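Local coordinates for protein putative metal-sulfur cluster biosynthesis proteins YuaD (Bacillus subtilis, PDB 1ORU) that is of unknown function but carries a MOSC domain and may bind molybdenum and pyridoxal phosphate, at residues P104-L109 with R161-I166. Residues are numbered along the deposited sequence; the frame is centred on the assembly and turned at random. Where two conformers were deposited one is given.
Sequences PDLTSL and RGIVCI
Leu106 opens the short 3-10 turn 106-108 and meets Ile163, the first residue of strand 163-169, with its CD1 methyl 3.7 Å from Ile163 CD1; the two side chains cross at about a right angle. Its second methyl, CD2, lies 4.3 Å from Gly162 CA. Leu106 O takes the backbone N-H of Leu109 within the turn, and Ile163 CG2 packs 3.6 Å from that same oxygen. Thr107 supplies the polar link. With OG1 beside its own backbone N (chi1 -58°) and anti to the carbonyl carbon, the hydroxyl receives the N-H of Gly162 at 2.9 Å, bent to 150° at the hydrogen, and is also hydrogen-bonded to Glu76 OE1 in helix 74-84. The Thr107 methyl, CG2, faces Gly162 O at 3.9 Å. A valine in place of Thr107 would probably leave the buried Gly162 N-H without this acceptor and Glu76 without this partner. Gly162 has a positive phi (96°), and at this backbone geometry a CB would collide with Arg161 O. Leu109 closes the apolar patch, its CD2 3.9 Å from Ile163 CD1, so that this one isoleucine methyl touches both leucines. Beyond it, Leu109 also packs on Val181 and Ser183 of strand 178-184, while Leu106 reaches Ile71 and Ser73 of strand 69-73. The contact is buried hydrophobic packing with a single side-chain-to-backbone bond, joining the loop between strands 98-101 and 114-116 to the start of strand 163-169 in the mixed, barrel-like beta sheet of this MOSC domain.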
loop_
_atom_site.group_PDB
_atom_site.type_symbol
_atom_site.label_atom_id
_atom_site.label_comp_id
_atom_site.label_asym_id
_atom_site.label_seq_id
_atom_site.Cartn_x
_atom_site.Cartn_y
_atom_site.Cartn_z
ATOM N N PRO A 104 -16.613 6.760 -11.979
ATOM C CA PRO A 104 -16.915 5.643 -12.880
ATOM C C PRO A 104 -15.750 4.688 -13.153
ATOM O O PRO A 104 -15.953 3.582 -13.666
ATOM C CB PRO A 104 -17.420 6.343 -14.145
ATOM C CG PRO A 104 -16.698 7.650 -14.126
ATOM C CD PRO A 104 -16.786 8.050 -12.667
ATOM N N ASP A 105 -14.536 5.112 -12.817
ATOM C CA ASP A 105 -13.355 4.279 -13.013
ATOM C C ASP A 105 -12.584 4.113 -11.708
ATOM O O ASP A 105 -11.355 4.015 -11.706
ATOM C CB ASP A 105 -12.442 4.884 -14.080
ATOM C CG ASP A 105 -13.023 4.769 -15.474
ATOM O OD1 ASP A 105 -13.285 3.631 -15.921
ATOM O OD2 ASP A 105 -13.219 5.814 -16.124
ATOM N N LEU A 106 -13.324 4.078 -10.604
ATOM C CA LEU A 106 -12.737 3.930 -9.274
ATOM C C LEU A 106 -11.740 2.792 -9.146
ATOM O O LEU A 106 -10.674 2.948 -8.544
ATOM C CB LEU A 106 -13.840 3.703 -8.240
ATOM C CG LEU A 106 -13.366 3.313 -6.836
ATOM C CD1 LEU A 106 -12.662 4.497 -6.183
ATOM C CD2 LEU A 106 -14.563 2.860 -6.002
ATOM N N THR A 107 -12.089 1.639 -9.698
ATOM C CA THR A 107 -11.230 0.473 -9.594
ATOM C C THR A 107 -9.823 0.706 -10.143
ATOM O O THR A 107 -8.871 0.036 -9.727
ATOM C CB THR A 107 -11.894 -0.740 -10.285
ATOM O OG1 THR A 107 -13.174 -0.976 -9.679
ATOM C CG2 THR A 107 -11.040 -1.988 -10.125
ATOM N N SER A 108 -9.680 1.667 -11.050
ATOM C CA SER A 108 -8.368 1.963 -11.625
ATOM C C SER A 108 -7.522 2.918 -10.784
ATOM O O SER A 108 -6.360 3.154 -11.111
ATOM C CB SER A 108 -8.515 2.551 -13.030
ATOM O OG SER A 108 -9.065 1.598 -13.921
ATOM N N LEU A 109 -8.090 3.477 -9.720
ATOM C CA LEU A 109 -7.335 4.402 -8.874
ATOM C C LEU A 109 -6.063 3.701 -8.396
ATOM O O LEU A 109 -6.122 2.679 -7.714
ATOM C CB LEU A 109 -8.177 4.838 -7.676
ATOM C CG LEU A 109 -7.583 5.956 -6.811
ATOM C CD1 LEU A 109 -7.506 7.253 -7.609
ATOM C CD2 LEU A 109 -8.443 6.147 -5.576
ATOM N N ARG A 161 -14.826 -3.889 -9.421
ATOM C CA ARG A 161 -15.374 -4.267 -8.129
ATOM C C ARG A 161 -14.929 -3.341 -6.996
ATOM O O ARG A 161 -15.228 -3.592 -5.830
ATOM C CB ARG A 161 -15.011 -5.722 -7.812
ATOM C CG ARG A 161 -15.785 -6.320 -6.642
ATOM C CD ARG A 161 -14.831 -6.821 -5.584
ATOM N NE ARG A 161 -15.500 -7.384 -4.413
ATOM C CZ ARG A 161 -16.174 -6.685 -3.504
ATOM N NH1 ARG A 161 -16.294 -5.363 -3.614
ATOM N NH2 ARG A 161 -16.704 -7.309 -2.461
ATOM N N GLY A 162 -14.222 -2.267 -7.333
ATOM C CA GLY A 162 -13.788 -1.333 -6.304
ATOM C C GLY A 162 -12.376 -1.532 -5.775
ATOM O O GLY A 162 -11.606 -2.340 -6.297
ATOM N N ILE A 163 -12.054 -0.803 -4.710
ATOM C CA ILE A 163 -10.730 -0.847 -4.101
ATOM C C ILE A 163 -10.784 -1.034 -2.590
ATOM O O ILE A 163 -11.855 -0.978 -1.974
ATOM C CB ILE A 163 -9.975 0.474 -4.371
ATOM C CG1 ILE A 163 -10.727 1.640 -3.702
ATOM C CG2 ILE A 163 -9.862 0.710 -5.873
ATOM C CD1 ILE A 163 -10.104 3.016 -3.906
ATOM N N VAL A 164 -9.616 -1.274 -2.004
ATOM C CA VAL A 164 -9.487 -1.401 -0.559
ATOM C C VAL A 164 -8.476 -0.345 -0.135
ATOM O O VAL A 164 -7.586 0.012 -0.911
ATOM C CB VAL A 164 -9.002 -2.802 -0.122
ATOM C CG1 VAL A 164 -10.154 -3.791 -0.209
ATOM C CG2 VAL A 164 -7.844 -3.258 -0.994
ATOM N N CYS A 165 -8.621 0.153 1.090
ATOM C CA CYS A 165 -7.745 1.194 1.615
ATOM C C CYS A 165 -7.354 0.985 3.071
ATOM O O CYS A 165 -7.980 0.222 3.800
ATOM C CB CYS A 165 -8.434 2.567 1.552
ATOM S SG CYS A 165 -8.976 3.149 -0.063
ATOM N N ILE A 166 -6.314 1.706 3.477
ATOM C CA ILE A 166 -5.835 1.715 4.854
ATOM C C ILE A 166 -6.218 3.112 5.335
ATOM O O ILE A 166 -6.275 4.039 4.526
ATOM C CB ILE A 166 -4.294 1.576 4.908
ATOM C CG1 ILE A 166 -3.899 0.106 4.768
ATOM C CG2 ILE A 166 -3.749 2.191 6.190
ATOM C CD1 ILE A 166 -2.390 -0.089 4.586
#